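Local coordinates for protein Alpha/beta hydrolase (Paenibacillus sp. VTT E-133280, PDB 6TJ2) that probably hydrolyses methyl salicylate, as an extracellular alpha/beta-hydrolase that resembles tobacco salicylic acid binding protein 2, at residues A[88-92]-A[93-97]; A[124-127]-A[128-132]; A[153-156]-A[157-161]; A[188-191]-A[192-196]. One frame throughout, in Å; residues are numbered along the deposited sequence.

The four contacts follow one another along the chain, and each lies at a helix end. Contacts 1, 3 and 4 start helices 92-105, 157-170 and 192-200, and contact 2 ends helix 119-129. Contacts 1 and 2 belong to the helices that accompany the parallel sheet. Their centres are about 16 Å apart, and they touch where Thr96 OG1 meets Thr125 OG1 in a probable hydrogen bond. Contacts 3 and 4, with centres about 25 Å apart, lie between strands 134-139 and 226-231, where this family usually carries its cap. Contacts 2 and 4 are about 36 Å apart between centres, on opposite sides of the chain's centre. Together they sample the hydrolase core and the probable cap.

Contact 1 of 4, residues A[88-92]-A[93-97]; sequences NNVTH and EQITK
A capping box opens helix 92-105, with Thr91 at the N-cap and Gln94 three residues on. Gln94 N donates to Thr91 OG1 over 3.1 Å. In return, Thr91 N donates to Gln94 OE1 over 3.0 Å, in the carbonyl plane and on a lone pair. The torsions suit both bonds. Thr91 OG1 lies between its own N and carbonyl carbon (chi1 69°), facing the first turn. The Gln94 chain leaves beside its backbone N (chi1 -74°) and runs extended back to Thr91. Were Thr91 a valine, Gln94 N would probably lose its side-chain acceptor at the helix start. A water also donates to Gln94 OE1, at 2.8 Å, and to Asn89 O, which ties the preceding loop to the box. Beside the box, Val90 CG2 packs on Ile95 CG1 at 4.0 Å, and both side chains touch Pro209.

Next to the N-cap, His92 O is gripped twice by Thr96, one turn further along. Thr96 N and Thr96 OG1 each donate to His92 O at 2.9 Å, the hydroxyl from 39° above the carbonyl plane. Thr96 OG1 is further bonded to Thr125 OG1, and His92 NE2 to Ser121 OG, so this turn is joined to helix 119-129. The Thr91-Gln94 pair is a classic capping box, here on a helix packed against helix 119-129 in an alpha/beta-hydrolase core.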
loop_
_atom_site.group_PDB
_atom_site.type_symbol
_atom_site.label_atom_id
_atom_site.label_comp_id
_atom_site.label_asym_id
_atom_site.label_seq_id
_atom_site.Cartn_x
_atom_site.Cartn_y
_atom_site.Cartn_z
ATOM N N ASN A 88 -1.336 16.114 -34.781
ATOM C CA ASN A 88 -1.387 16.869 -33.512
ATOM C C ASN A 88 -2.822 17.204 -33.101
ATOM O O ASN A 88 -3.007 17.529 -31.932
ATOM C CB ASN A 88 -0.505 18.115 -33.618
ATOM C CG ASN A 88 0.980 17.807 -33.618
ATOM O OD1 ASN A 88 1.387 16.724 -33.190
ATOM N ND2 ASN A 88 1.762 18.801 -33.963
ATOM N N ASN A 89 -3.766 17.112 -34.021
ATOM C CA ASN A 89 -5.166 17.445 -33.739
ATOM C C ASN A 89 -6.049 16.219 -33.649
ATOM O O ASN A 89 -7.287 16.327 -33.655
ATOM C CB ASN A 89 -5.696 18.452 -34.772
ATOM C CG ASN A 89 -5.023 19.811 -34.671
ATOM O OD1 ASN A 89 -4.542 20.231 -33.639
ATOM N ND2 ASN A 89 -5.154 20.581 -35.743
ATOM N N VAL A 90 -5.443 15.047 -33.468
ATOM C CA VAL A 90 -6.207 13.791 -33.325
ATOM C C VAL A 90 -7.190 13.881 -32.161
ATOM O O VAL A 90 -6.912 14.546 -31.142
ATOM C CB VAL A 90 -5.269 12.581 -33.200
ATOM C CG1 VAL A 90 -4.620 12.544 -31.830
ATOM C CG2 VAL A 90 -6.001 11.313 -33.457
ATOM N N THR A 91 -8.358 13.241 -32.349
ATOM C CA THR A 91 -9.399 13.163 -31.318
ATOM C C THR A 91 -9.491 11.779 -30.699
ATOM O O THR A 91 -9.022 10.790 -31.260
ATOM C CB THR A 91 -10.767 13.553 -31.868
ATOM O OG1 THR A 91 -11.161 12.518 -32.767
ATOM C CG2 THR A 91 -10.708 14.899 -32.566
ATOM N N HIS A 92 -10.154 11.716 -29.563
ATOM C CA HIS A 92 -10.395 10.398 -28.902
ATOM C C HIS A 92 -11.220 9.499 -29.810
ATOM O O HIS A 92 -10.955 8.272 -29.888
ATOM C CB HIS A 92 -11.096 10.594 -27.527
ATOM C CG HIS A 92 -10.772 9.480 -26.578
ATOM N ND1 HIS A 92 -11.403 8.273 -26.644
ATOM C CD2 HIS A 92 -9.901 9.453 -25.564
ATOM C CE1 HIS A 92 -10.965 7.527 -25.653
ATOM N NE2 HIS A 92 -9.983 8.183 -24.996
ATOM N N GLU A 93 -12.179 10.041 -30.542
ATOM C CA GLU A 93 -12.997 9.236 -31.465
ATOM C C GLU A 93 -12.107 8.640 -32.554
ATOM O O GLU A 93 -12.298 7.489 -32.904
ATOM C CB GLU A 93 -14.074 10.133 -32.041
ATOM C CG GLU A 93 -14.956 9.443 -33.043
ATOM C CD GLU A 93 -16.061 10.323 -33.587
ATOM O OE1 GLU A 93 -16.433 11.313 -32.915
ATOM O OE2 GLU A 93 -16.622 9.925 -34.626
ATOM N N GLN A 94 -11.175 9.405 -33.086
ATOM C CA GLN A 94 -10.298 8.895 -34.158
ATOM C C GLN A 94 -9.392 7.796 -33.591
ATOM O O GLN A 94 -9.143 6.787 -34.269
ATOM C CB GLN A 94 -9.458 10.020 -34.763
ATOM C CG GLN A 94 -10.258 10.962 -35.671
ATOM C CD GLN A 94 -9.451 12.184 -36.025
ATOM O OE1 GLN A 94 -8.757 12.791 -35.241
ATOM N NE2 GLN A 94 -9.540 12.549 -37.308
ATOM N N ILE A 95 -8.865 7.977 -32.378
ATOM C CA ILE A 95 -8.024 6.908 -31.745
ATOM C C ILE A 95 -8.884 5.668 -31.577
ATOM O O ILE A 95 -8.441 4.536 -31.956
ATOM C CB ILE A 95 -7.486 7.446 -30.408
ATOM C CG1 ILE A 95 -6.412 8.497 -30.657
ATOM C CG2 ILE A 95 -6.985 6.275 -29.562
ATOM C CD1 ILE A 95 -5.930 9.214 -29.428
ATOM N N THR A 96 -10.068 5.784 -31.035
ATOM C CA THR A 96 -10.945 4.649 -30.744
ATOM C C THR A 96 -11.249 3.934 -32.053
ATOM O O THR A 96 -11.146 2.721 -32.114
ATOM C CB THR A 96 -12.204 5.126 -30.051
ATOM O OG1 THR A 96 -11.838 5.742 -28.819
ATOM C CG2 THR A 96 -13.194 4.017 -29.849
ATOM N N LYS A 97 -11.589 4.683 -33.114
ATOM C CA LYS A 97 -11.941 4.071 -34.391
ATOM C C LYS A 97 -10.733 3.353 -34.942
ATOM O O LYS A 97 -10.905 2.233 -35.485
ATOM C CB LYS A 97 -12.445 5.114 -35.390
ATOM C CG LYS A 97 -12.701 4.528 -36.775
ATOM C CD LYS A 97 -13.509 5.432 -37.668
ATOM C CE LYS A 97 -14.204 4.674 -38.788
ATOM N NZ LYS A 97 -13.236 4.067 -39.688
HETATM O O HOH W 1 -8.656 15.433 -36.003
#

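Contact 2 of 4, residues A[124-127]-A[128-132]; sequences QTVS and QQVPD
The Gln129 side chain runs past the carbonyl oxygens of Val126 and Thr125 at the C-terminal end of helix 119-129, the helix of a beta-alpha-beta unit between strands 111-117 and 134-139. Gln129 CB rests on Val126 O at 3.6 Å. With chi1 at -68°, Gln129 CG lies beside the backbone N, and it passes Thr125 O at 4.0 Å. The chain then runs extended, and Gln129 NE2 at its tip donates to a water at 3.2 Å. That water donates in turn to Thr125 O at 2.7 Å. The amide is thus tied to the helix through one water, while the side chain touches Thr96 of helix 92-105.

The backbone shows the helix coming to an end. Gln128 N makes only weak bonds, shared between Gln124 O and Thr125 O. Val126 O takes two donors. Val130 N reaches Val126 O nearly along the C=O axis at 3.2 Å, and Gln129 N reaches Val126 O at 3.0 Å from 53° above the carbonyl plane. Val126 and Val130 lie side by side and point the same way, with Val126 CG1 4.0 Å from Val130 CG2. Val126 also packs on Val99 and Ile103 of helix 92-105.

Ser127 OG folds back to donate to Gln124 O. Pro131 has no N-H for the next helical bond, and Ser127 O instead meets Pro131 CD at 3.2 Å.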
loop_
_atom_site.group_PDB
_atom_site.type_symbol
_atom_site.label_atom_id
_atom_site.label_comp_id
_atom_site.label_asym_id
_atom_site.label_seq_id
_atom_site.Cartn_x
_atom_site.Cartn_y
_atom_site.Cartn_z
ATOM N N GLN A 124 -11.910 1.544 -22.614
ATOM C CA GLN A 124 -13.337 1.819 -22.318
ATOM C C GLN A 124 -14.101 2.090 -23.608
ATOM O O GLN A 124 -15.181 1.496 -23.821
ATOM C CB GLN A 124 -13.455 2.988 -21.354
ATOM C CG GLN A 124 -12.986 2.699 -19.929
ATOM C CD GLN A 124 -12.982 3.980 -19.132
ATOM O OE1 GLN A 124 -12.385 4.988 -19.571
ATOM N NE2 GLN A 124 -13.671 3.996 -17.988
ATOM N N THR A 125 -13.634 3.010 -24.423
ATOM C CA THR A 125 -14.391 3.438 -25.597
ATOM C C THR A 125 -14.384 2.357 -26.665
ATOM O O THR A 125 -15.435 2.146 -27.330
ATOM C CB THR A 125 -13.892 4.773 -26.108
ATOM O OG1 THR A 125 -12.505 4.679 -26.413
ATOM C CG2 THR A 125 -14.165 5.906 -25.150
ATOM N N VAL A 126 -13.329 1.569 -26.754
ATOM C CA VAL A 126 -13.302 0.427 -27.680
ATOM C C VAL A 126 -14.310 -0.642 -27.269
ATOM O O VAL A 126 -15.070 -1.156 -28.115
ATOM C CB VAL A 126 -11.889 -0.138 -27.827
ATOM C CG1 VAL A 126 -11.849 -1.488 -28.537
ATOM C CG2 VAL A 126 -10.990 0.874 -28.550
ATOM N N SER A 127 -14.360 -0.960 -25.975
ATOM C CA SER A 127 -15.258 -2.011 -25.479
ATOM C C SER A 127 -16.699 -1.640 -25.746
ATOM O O SER A 127 -17.497 -2.589 -25.907
ATOM C CB SER A 127 -14.990 -2.315 -24.051
ATOM O OG SER A 127 -15.473 -1.270 -23.255
ATOM N N GLN A 128 -17.043 -0.348 -25.850
ATOM C CA GLN A 128 -18.448 0.082 -26.163
ATOM C C GLN A 128 -18.878 -0.367 -27.540
ATOM O O GLN A 128 -20.112 -0.493 -27.790
ATOM C CB GLN A 128 -18.550 1.609 -26.063
ATOM C CG GLN A 128 -18.361 2.019 -24.639
ATOM C CD GLN A 128 -18.634 3.469 -24.361
ATOM O OE1 GLN A 128 -18.315 4.371 -25.155
ATOM N NE2 GLN A 128 -19.030 3.704 -23.171
ATOM N N GLN A 129 -17.951 -0.491 -28.469
ATOM C CA GLN A 129 -18.238 -0.757 -29.887
ATOM C C GLN A 129 -18.095 -2.224 -30.229
ATOM O O GLN A 129 -18.773 -2.645 -31.181
ATOM C CB GLN A 129 -17.287 0.090 -30.732
ATOM C CG GLN A 129 -17.601 1.564 -30.592
ATOM C CD GLN A 129 -16.892 2.370 -31.637
ATOM O OE1 GLN A 129 -16.766 1.964 -32.808
ATOM N NE2 GLN A 129 -16.457 3.542 -31.194
ATOM N N VAL A 130 -17.269 -3.005 -29.515
ATOM C CA VAL A 130 -17.042 -4.441 -29.836
ATOM C C VAL A 130 -17.187 -5.297 -28.596
ATOM O O VAL A 130 -16.392 -6.200 -28.349
ATOM C CB VAL A 130 -15.692 -4.661 -30.538
ATOM C CG1 VAL A 130 -15.687 -4.013 -31.916
ATOM C CG2 VAL A 130 -14.480 -4.189 -29.748
ATOM N N PRO A 131 -18.260 -5.118 -27.796
ATOM C CA PRO A 131 -18.336 -5.828 -26.530
ATOM C C PRO A 131 -18.357 -7.354 -26.628
ATOM O O PRO A 131 -17.852 -8.065 -25.782
ATOM C CB PRO A 131 -19.670 -5.363 -25.941
ATOM C CG PRO A 131 -20.461 -4.826 -27.114
ATOM C CD PRO A 131 -19.390 -4.187 -27.988
ATOM N N ASP A 132 -18.942 -7.842 -27.705
ATOM C CA ASP A 132 -19.123 -9.295 -27.883
ATOM C C ASP A 132 -17.786 -9.914 -28.250
ATOM O O ASP A 132 -17.719 -11.154 -28.262
ATOM C CB ASP A 132 -20.222 -9.619 -28.909
ATOM C CG ASP A 132 -21.640 -9.268 -28.426
ATOM O OD1 ASP A 132 -21.835 -9.061 -27.180
ATOM O OD2 ASP A 132 -22.562 -9.169 -29.295
HETATM O O HOH W 2 -16.977 4.218 -28.119
#

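Contact 3 of 4, residues A[153-156]-A[157-161]; sequences DQFP and AESLK
Phe155 and Pro156 meet the first turn of helix 157-170, which belongs to the region after strand 134-139 where alpha/beta-hydrolases usually carry a cap. Pro156 holds the N-cap position. Pro156 O accepts from Leu160 N at 3.0 Å, with an N-H...O angle of 166°. This is the first bond of the helix, and it is close to straight.

Side chains meet beside that bond. Phe155 CD1 lies against Ser159 CB at 3.8 Å, and Phe155 CB is 4.0 Å from the same atom. With chi1 at -62°, Ser159 OG stands beside its own backbone N, near Pro156 CD at 4.1 Å.

A second shell surrounds the phenyl group. The ring of Phe155 meets Phe163 edge-to-face, meets the ring of Phe143 with the planes inclined, and touches Ile237. Upstream, the loop is held by polar bonds. Asp153 OD2 forms a salt bridge with Lys213 NZ, and Gln154 NE2 donates to Ser150 O and Gln149 OE1. Leu160 reaches the same loop through Ala152.

On the outer side the Glu158 chain bends at chi2 (69°), which brings Glu158 OE1 to 3.6 Å from Pro156 CB.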
loop_
_atom_site.group_PDB
_atom_site.type_symbol
_atom_site.label_atom_id
_atom_site.label_comp_id
_atom_site.label_asym_id
_atom_site.label_seq_id
_atom_site.Cartn_x
_atom_site.Cartn_y
_atom_site.Cartn_z
ATOM N N ASP A 153 -9.094 15.223 -16.171
ATOM C CA ASP A 153 -9.961 15.436 -14.981
ATOM C C ASP A 153 -9.489 14.555 -13.820
ATOM O O ASP A 153 -9.882 14.815 -12.672
ATOM C CB ASP A 153 -11.435 15.173 -15.266
ATOM C CG ASP A 153 -12.194 16.247 -16.066
ATOM O OD1 ASP A 153 -11.691 17.404 -16.081
ATOM O OD2 ASP A 153 -13.243 15.886 -16.602
ATOM N N GLN A 154 -8.806 13.439 -14.054
ATOM C CA GLN A 154 -8.444 12.514 -12.970
ATOM C C GLN A 154 -7.297 13.043 -12.149
ATOM O O GLN A 154 -7.080 12.535 -11.051
ATOM C CB GLN A 154 -7.995 11.169 -13.571
ATOM C CG GLN A 154 -9.017 10.503 -14.492
ATOM C CD GLN A 154 -10.428 10.545 -13.993
ATOM O OE1 GLN A 154 -10.690 10.103 -12.844
ATOM N NE2 GLN A 154 -11.335 11.100 -14.782
ATOM N N PHE A 155 -6.573 14.052 -12.637
ATOM C CA PHE A 155 -5.339 14.488 -11.945
ATOM C C PHE A 155 -5.642 15.461 -10.804
ATOM O O PHE A 155 -6.624 16.192 -10.827
ATOM C CB PHE A 155 -4.378 15.144 -12.931
ATOM C CG PHE A 155 -3.625 14.127 -13.759
ATOM C CD1 PHE A 155 -2.336 13.760 -13.418
ATOM C CD2 PHE A 155 -4.254 13.539 -14.842
ATOM C CE1 PHE A 155 -1.671 12.790 -14.158
ATOM C CE2 PHE A 155 -3.557 12.614 -15.604
ATOM C CZ PHE A 155 -2.262 12.263 -15.267
ATOM N N PRO A 156 -4.709 15.576 -9.841
ATOM C CA PRO A 156 -4.767 16.684 -8.879
ATOM C C PRO A 156 -4.787 18.013 -9.635
ATOM O O PRO A 156 -4.222 18.107 -10.738
ATOM C CB PRO A 156 -3.500 16.512 -8.051
ATOM C CG PRO A 156 -3.090 15.074 -8.241
ATOM C CD PRO A 156 -3.543 14.695 -9.634
ATOM N N ALA A 157 -5.389 19.047 -9.034
ATOM C CA ALA A 157 -5.539 20.360 -9.684
ATOM C C ALA A 157 -4.194 20.915 -10.176
ATOM O O ALA A 157 -4.191 21.500 -11.292
ATOM C CB ALA A 157 -6.212 21.322 -8.718
ATOM N N GLU A 158 -3.141 20.731 -9.411
ATOM C CA GLU A 158 -1.798 21.323 -9.723
ATOM C C GLU A 158 -1.254 20.644 -10.998
ATOM O O GLU A 158 -0.771 21.362 -11.900
ATOM C CB GLU A 158 -0.815 21.131 -8.567
ATOM C CG GLU A 158 -1.321 21.702 -7.252
ATOM C CD GLU A 158 -2.507 20.995 -6.583
ATOM O OE1 GLU A 158 -2.608 19.754 -6.680
ATOM O OE2 GLU A 158 -3.341 21.702 -5.946
ATOM N N SER A 159 -1.368 19.310 -11.083
ATOM C CA SER A 159 -0.916 18.545 -12.282
ATOM C C SER A 159 -1.789 18.944 -13.470
ATOM O O SER A 159 -1.286 19.102 -14.633
ATOM C CB SER A 159 -0.997 17.057 -12.053
ATOM O OG SER A 159 -0.149 16.635 -11.005
ATOM N N LEU A 160 -3.090 19.067 -13.317
ATOM C CA LEU A 160 -3.945 19.439 -14.430
ATOM C C LEU A 160 -3.528 20.805 -14.996
ATOM O O LEU A 160 -3.459 20.957 -16.237
ATOM C CB LEU A 160 -5.397 19.434 -13.960
ATOM C CG LEU A 160 -6.390 19.977 -14.926
ATOM C CD1 LEU A 160 -6.348 19.153 -16.177
ATOM C CD2 LEU A 160 -7.788 19.981 -14.327
ATOM N N LYS A 161 -3.321 21.769 -14.118
ATOM C CA LYS A 161 -2.882 23.116 -14.571
ATOM C C LYS A 161 -1.540 23.008 -15.320
ATOM O O LYS A 161 -1.453 23.638 -16.379
ATOM C CB LYS A 161 -2.847 24.084 -13.386
ATOM C CG LYS A 161 -2.598 25.548 -13.754
ATOM C CD LYS A 161 -2.699 26.483 -12.550
ATOM C CE LYS A 161 -3.577 25.960 -11.424
ATOM N NZ LYS A 161 -3.861 26.989 -10.390
#

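Contact 4 of 4, residues A[188-191]-A[192-196]; sequences NTAS and LAQAQ
Ser191 and Gln194 are brought together by their first torsions. Ser191 chi1, 71°, sets OG between its backbone N and carbonyl carbon. Gln194 chi1, -71°, sends CG along the side of its own backbone N, and the extended chain carries the amide back to the N-cap. Two bonds result. Gln194 N donates to Ser191 OG at 3.2 Å, and Ser191 N donates to Gln194 OE1 at 3.0 Å, tilted 21° from the carbonyl plane. Between them, Gln194 CG presses on Ser191 OG, also at 3.2 Å.

A water donates to Gln194 OE1 at 2.9 Å and, over a longer reach, to Thr189 O. With a leucine in place of Gln194, Ser191 N would probably be left without its acceptor and this water without one of its anchors. Ala190 CB packs against the side chain, 3.8 Å from Gln194 CB. The helix proper begins with Ala195 N donating to Ser191 O at 2.9 Å.

The start of helix 192-200 also faces a subunit boundary. Ser191 packs on Arg284 of the second subunit, and Leu192 on Asp285 of that subunit. The reciprocal serine-glutamine pair is a capping box, a common way to cap a helix N-terminus.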
loop_
_atom_site.group_PDB
_atom_site.type_symbol
_atom_site.label_atom_id
_atom_site.label_comp_id
_atom_site.label_asym_id
_atom_site.label_seq_id
_atom_site.Cartn_x
_atom_site.Cartn_y
_atom_site.Cartn_z
ATOM N N ASN A 188 10.768 6.454 -11.903
ATOM C CA ASN A 188 11.413 6.645 -10.598
ATOM C C ASN A 188 12.267 5.459 -10.193
ATOM O O ASN A 188 13.292 5.731 -9.500
ATOM C CB ASN A 188 10.345 6.946 -9.525
ATOM C CG ASN A 188 9.040 6.187 -9.621
ATOM O OD1 ASN A 188 8.408 6.181 -10.666
ATOM N ND2 ASN A 188 8.622 5.597 -8.506
ATOM N N THR A 189 12.028 4.244 -10.627
ATOM C CA THR A 189 12.857 3.076 -10.202
ATOM C C THR A 189 13.995 2.822 -11.190
ATOM O O THR A 189 14.802 1.927 -10.911
ATOM C CB THR A 189 11.998 1.821 -10.014
ATOM O OG1 THR A 189 11.518 1.381 -11.283
ATOM C CG2 THR A 189 10.830 2.069 -9.100
ATOM N N ALA A 190 14.068 3.548 -12.281
ATOM C CA ALA A 190 15.155 3.380 -13.271
ATOM C C ALA A 190 16.428 4.092 -12.820
ATOM O O ALA A 190 16.376 5.090 -12.096
ATOM C CB ALA A 190 14.731 3.967 -14.611
ATOM N N SER A 191 17.565 3.602 -13.344
ATOM C CA SER A 191 18.822 4.366 -13.281
ATOM C C SER A 191 18.698 5.600 -14.171
ATOM O O SER A 191 17.803 5.660 -15.022
ATOM C CB SER A 191 19.978 3.499 -13.715
ATOM O OG SER A 191 19.916 3.259 -15.114
ATOM N N LEU A 192 19.591 6.544 -14.031
ATOM C CA LEU A 192 19.577 7.738 -14.906
ATOM C C LEU A 192 19.793 7.326 -16.370
ATOM O O LEU A 192 19.081 7.822 -17.243
ATOM C CB LEU A 192 20.668 8.708 -14.501
ATOM C CG LEU A 192 20.703 9.942 -15.398
ATOM C CD1 LEU A 192 19.410 10.717 -15.330
ATOM C CD2 LEU A 192 21.897 10.827 -15.024
ATOM N N ALA A 193 20.688 6.394 -16.655
ATOM C CA ALA A 193 20.950 6.010 -18.064
ATOM C C ALA A 193 19.711 5.370 -18.639
ATOM O O ALA A 193 19.343 5.603 -19.799
ATOM C CB ALA A 193 22.100 5.062 -18.203
ATOM N N GLN A 194 19.013 4.544 -17.877
ATOM C CA GLN A 194 17.747 3.919 -18.316
ATOM C C GLN A 194 16.690 5.017 -18.546
ATOM O O GLN A 194 15.998 5.024 -19.558
ATOM C CB GLN A 194 17.245 2.891 -17.293
ATOM C CG GLN A 194 18.076 1.624 -17.235
ATOM C CD GLN A 194 17.678 0.718 -16.108
ATOM O OE1 GLN A 194 17.233 1.189 -15.036
ATOM N NE2 GLN A 194 17.789 -0.587 -16.357
ATOM N N ALA A 195 16.583 5.910 -17.612
ATOM C CA ALA A 195 15.622 7.014 -17.693
ATOM C C ALA A 195 15.818 7.825 -18.974
ATOM O O ALA A 195 14.859 8.190 -19.663
ATOM C CB ALA A 195 15.696 7.888 -16.466
ATOM N N GLN A 196 17.077 8.105 -19.277
ATOM C CA GLN A 196 17.400 8.898 -20.494
ATOM C C GLN A 196 16.978 8.090 -21.716
ATOM O O GLN A 196 16.400 8.682 -22.658
ATOM C CB GLN A 196 18.886 9.220 -20.510
ATOM C CG GLN A 196 19.357 10.211 -19.443
ATOM C CD GLN A 196 20.844 10.249 -19.185
ATOM O OE1 GLN A 196 21.514 9.265 -19.453
ATOM N NE2 GLN A 196 21.310 11.400 -18.726
HETATM O O HOH W 3 15.784 -0.319 -13.047
#